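Local structure of adhesion G-protein coupled receptor G6 (Danio rerio, 6V55) at residues 367-372 against 424-429. The protein is an adhesion G-protein-coupled receptor with a calcium-binding, multidomain extracellular region, and probably signals in myelination and cell adhesion. Numbering follows the deposited sequence.
With NAG (2-acetamido-2-deoxy-beta-D-glucopyranose), chain J.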
ATOM      1  N   GLN A 367      -0.563  40.301  19.043  1.00 47.57           N
ATOM      2  CA  GLN A 367       0.799  40.803  18.865  1.00 44.67           C
ATOM      3  C   GLN A 367       1.787  40.121  19.810  1.00 34.49           C
ATOM      4  O   GLN A 367       2.930  39.860  19.402  1.00 28.60           O
ATOM      5  CB  GLN A 367       0.807  42.325  19.017  1.00 51.12           C
ATOM      6  CG  GLN A 367       2.131  42.995  18.875  1.00 60.07           C
ATOM      7  CD  GLN A 367       2.185  44.294  19.678  1.00 67.79           C
ATOM      8  OE1 GLN A 367       2.519  45.364  19.147  1.00 70.87           O
ATOM      9  NE2 GLN A 367       1.794  44.218  20.950  1.00 67.28           N
ATOM     10  N   TRP A 368       1.337  39.757  21.024  1.00 31.50           N
ATOM     11  CA  TRP A 368       2.109  38.895  21.928  1.00 26.92           C
ATOM     12  C   TRP A 368       2.331  37.518  21.336  1.00 31.68           C
ATOM     13  O   TRP A 368       3.405  36.930  21.520  1.00 35.10           O
ATOM     14  CB  TRP A 368       1.385  38.741  23.267  1.00 24.91           C
ATOM     15  CG  TRP A 368       1.762  37.498  24.094  1.00 23.78           C
ATOM     16  CD1 TRP A 368       2.890  37.340  24.848  1.00 24.10           C
ATOM     17  CD2 TRP A 368       1.006  36.281  24.265  1.00 23.62           C
ATOM     18  NE1 TRP A 368       2.891  36.110  25.471  1.00 24.08           N
ATOM     19  CE2 TRP A 368       1.740  35.448  25.140  1.00 23.81           C
ATOM     20  CE3 TRP A 368      -0.210  35.815  23.766  1.00 23.34           C
ATOM     21  CZ2 TRP A 368       1.295  34.179  25.522  1.00 23.75           C
ATOM     22  CZ3 TRP A 368      -0.651  34.553  24.156  1.00 23.26           C
ATOM     23  CH2 TRP A 368       0.101  33.754  25.027  1.00 23.47           C
ATOM     24  N   LEU A 369       1.315  36.987  20.633  1.00 37.45           N
ATOM     25  CA  LEU A 369       1.447  35.690  19.964  1.00 33.54           C
ATOM     26  C   LEU A 369       2.483  35.760  18.844  1.00 31.84           C
ATOM     27  O   LEU A 369       3.385  34.924  18.791  1.00 26.82           O
ATOM     28  CB  LEU A 369       0.090  35.205  19.421  1.00 27.83           C
ATOM     29  CG  LEU A 369      -0.836  34.326  20.291  1.00 26.09           C
ATOM     30  CD1 LEU A 369      -2.290  34.437  19.882  1.00 21.96           C
ATOM     31  CD2 LEU A 369      -0.432  32.857  20.311  1.00 22.00           C
ATOM     32  N   ASN A 370       2.392  36.795  17.988  1.00 35.04           N
ATOM     33  CA  ASN A 370       3.382  37.069  16.941  1.00 35.99           C
ATOM     34  C   ASN A 370       4.785  37.273  17.515  1.00 46.43           C
ATOM     35  O   ASN A 370       5.757  36.711  16.993  1.00 53.54           O
ATOM     36  CB  ASN A 370       2.984  38.329  16.172  1.00 40.28           C
ATOM     37  CG  ASN A 370       2.189  38.053  14.919  1.00 45.31           C
ATOM     38  OD1 ASN A 370       1.683  36.961  14.719  1.00 38.58           O
ATOM     39  ND2 ASN A 370       2.086  39.073  14.058  1.00 60.04           N
ATOM     40  N   GLN A 371       4.898  38.044  18.610  1.00 47.09           N
ATOM     41  CA  GLN A 371       6.192  38.320  19.224  1.00 45.73           C
ATOM     42  C   GLN A 371       6.817  37.104  19.895  1.00 45.86           C
ATOM     43  O   GLN A 371       8.047  37.010  19.923  1.00 52.30           O
ATOM     44  CB  GLN A 371       6.092  39.424  20.280  1.00 52.04           C
ATOM     45  CG  GLN A 371       6.589  40.810  19.856  1.00 57.69           C
ATOM     46  CD  GLN A 371       8.083  40.865  19.539  1.00 57.84           C
ATOM     47  OE1 GLN A 371       8.891  40.082  20.061  1.00 56.99           O
ATOM     48  NE2 GLN A 371       8.452  41.794  18.663  1.00 57.07           N
ATOM     49  N   THR A 372       6.023  36.184  20.462  1.00 40.50           N
ATOM     50  CA  THR A 372       6.622  35.095  21.246  1.00 38.70           C
ATOM     51  C   THR A 372       7.292  34.056  20.354  1.00 40.30           C
ATOM     52  O   THR A 372       8.392  33.582  20.669  1.00 42.32           O
ATOM     53  CB  THR A 372       5.579  34.420  22.148  1.00 34.80           C
ATOM     54  OG1 THR A 372       4.902  35.415  22.932  1.00 30.41           O
ATOM     55  CG2 THR A 372       6.233  33.366  23.100  1.00 23.07           C
ATOM     56  N   SER A 424       4.334  24.984  25.152  1.00 43.93           N
ATOM     57  CA  SER A 424       5.331  25.342  26.154  1.00 41.27           C
ATOM     58  C   SER A 424       6.049  26.659  25.864  1.00 34.42           C
ATOM     59  O   SER A 424       6.540  27.286  26.811  1.00 37.25           O
ATOM     60  CB  SER A 424       6.354  24.213  26.318  1.00 46.64           C
ATOM     61  OG  SER A 424       7.116  24.045  25.139  1.00 52.41           O
ATOM     62  N   MET A 425       6.147  27.102  24.602  1.00 31.24           N
ATOM     63  CA  MET A 425       6.645  28.465  24.386  1.00 36.38           C
ATOM     64  C   MET A 425       5.624  29.517  24.789  1.00 42.32           C
ATOM     65  O   MET A 425       6.007  30.635  25.161  1.00 47.03           O
ATOM     66  CB  MET A 425       7.047  28.706  22.945  1.00 40.89           C
ATOM     67  CG  MET A 425       8.152  27.825  22.495  1.00 52.80           C
ATOM     68  SD  MET A 425       7.937  27.501  20.743  1.00 60.98           S
ATOM     69  CE  MET A 425       8.218  29.110  20.089  1.00 61.58           C
ATOM     70  N   LEU A 426       4.331  29.183  24.726  1.00 35.85           N
ATOM     71  CA  LEU A 426       3.322  30.107  25.214  1.00 27.55           C
ATOM     72  C   LEU A 426       3.177  30.045  26.731  1.00 26.85           C
ATOM     73  O   LEU A 426       3.050  31.098  27.367  1.00 27.40           O
ATOM     74  CB  LEU A 426       1.989  29.834  24.531  1.00 30.18           C
ATOM     75  CG  LEU A 426       1.943  30.162  23.040  1.00 28.68           C
ATOM     76  CD1 LEU A 426       0.572  29.871  22.526  1.00 24.99           C
ATOM     77  CD2 LEU A 426       2.319  31.610  22.763  1.00 30.52           C
ATOM     78  N   ARG A 427       3.216  28.840  27.332  1.00 23.09           N
ATOM     79  CA  ARG A 427       3.076  28.691  28.787  1.00 25.81           C
ATOM     80  C   ARG A 427       4.233  29.315  29.559  1.00 35.42           C
ATOM     81  O   ARG A 427       4.049  29.726  30.716  1.00 40.09           O
ATOM     82  CB  ARG A 427       2.976  27.221  29.178  1.00 23.11           C
ATOM     83  CG  ARG A 427       1.597  26.632  29.050  1.00 26.00           C
ATOM     84  CD  ARG A 427       1.598  25.113  29.179  1.00 28.41           C
ATOM     85  NE  ARG A 427       0.535  24.522  28.376  1.00 35.11           N
ATOM     86  CZ  ARG A 427       0.454  23.223  28.089  1.00 41.52           C
ATOM     87  NH1 ARG A 427       1.383  22.394  28.557  1.00 44.97           N
ATOM     88  NH2 ARG A 427      -0.548  22.747  27.342  1.00 39.20           N
ATOM     89  N   SER A 428       5.422  29.405  28.944  1.00 38.56           N
ATOM     90  CA  SER A 428       6.581  30.043  29.559  1.00 35.47           C
ATOM     91  C   SER A 428       6.633  31.550  29.305  1.00 36.20           C
ATOM     92  O   SER A 428       7.649  32.185  29.602  1.00 41.94           O
ATOM     93  CB  SER A 428       7.873  29.389  29.069  1.00 33.85           C
ATOM     94  OG  SER A 428       8.147  29.734  27.723  1.00 34.33           O
ATOM     95  N   ALA A 429       5.569  32.142  28.772  1.00 33.19           N
ATOM     96  CA  ALA A 429       5.413  33.598  28.760  1.00 28.47           C
ATOM     97  C   ALA A 429       3.961  33.973  29.035  1.00 31.38           C
ATOM     98  O   ALA A 429       3.230  34.387  28.125  1.00 33.70           O
ATOM     99  CB  ALA A 429       5.889  34.184  27.423  1.00 24.32           C
TER
HETATM  100  C1  NAG J 908       1.391  39.110  12.786  1.00 52.97           C
HETATM  101  C2  NAG J 908       0.919  40.564  12.495  1.00 63.07           C
HETATM  102  C3  NAG J 908       0.321  40.671  11.077  1.00 62.25           C
HETATM  103  C4  NAG J 908       1.296  40.141  10.028  1.00 60.67           C
HETATM  104  C5  NAG J 908       1.671  38.694  10.357  1.00 58.66           C
HETATM  105  C6  NAG J 908       2.673  38.095   9.395  1.00 58.95           C
HETATM  106  C7  NAG J 908       0.081  42.163  14.175  1.00 70.43           C
HETATM  107  C8  NAG J 908      -1.004  42.456  15.169  1.00 70.63           C
HETATM  108  N2  NAG J 908      -0.039  41.014  13.495  1.00 68.89           N
HETATM  109  O3  NAG J 908      -0.029  42.023  10.789  1.00 59.79           O
HETATM  110  O4  NAG J 908       0.726  40.210   8.726  1.00 60.88           O
HETATM  111  O5  NAG J 908       2.254  38.626  11.672  1.00 56.07           O
HETATM  112  O6  NAG J 908       3.197  39.056   8.488  1.00 60.89           O
HETATM  113  O7  NAG J 908       1.023  42.933  13.994  1.00 70.18           O
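Trp368 reaches from helix 361-374 to Leu426, in the last turn of helix 419-427, and to Ala429, just beyond it. The two helices belong to the SEA domain, an alpha/beta sandwich in which they pack beside each other on one antiparallel sheet. With chi1 at 158°, Trp368 CG turns away from the backbone N, which carries the indole across to the second helix. Its NE1 is 3.2 Å from Ala429 O, which sits at the ring edge, near the ring plane. The N-H...O angle is 125°, so this bond is weak. It still gives the buried indole nitrogen a polar partner just past the helix end, where Ser428 has already left helical geometry. Further round the ring, CH2 meets Leu426 CD2 at 3.8 Å, with the two side chains set at a slant. Leu438 of strand 436-445 also touches the indole, linking the helix pair to the sheet.

The end of the Leu369 side chain comes close to the same leucine. Its CD2 comes to 3.9 Å from Leu426 CD1, and the two side chains cross at about a right angle. Val382 and Ile385 of strand 380-392 pack against Leu369.

Asn370 takes no part in the helix contact and carries a glycan. Its ND2 is bonded to C1 of an N-linked NAG at 1.4 Å, while OD1 accepts a hydrogen bond from Val382 N.

Thr372 lies one turn on from Trp368. Its OG1 donates to Trp368 O at 2.6 Å, and its backbone N binds the same oxygen from the opposite face of the carbonyl plane. OG1 also sits over one face of the indole, offset toward the rim. With the hydroxyl held this way, the methyl CG2 is directed at the second helix, 3.4 Å from Met425 O.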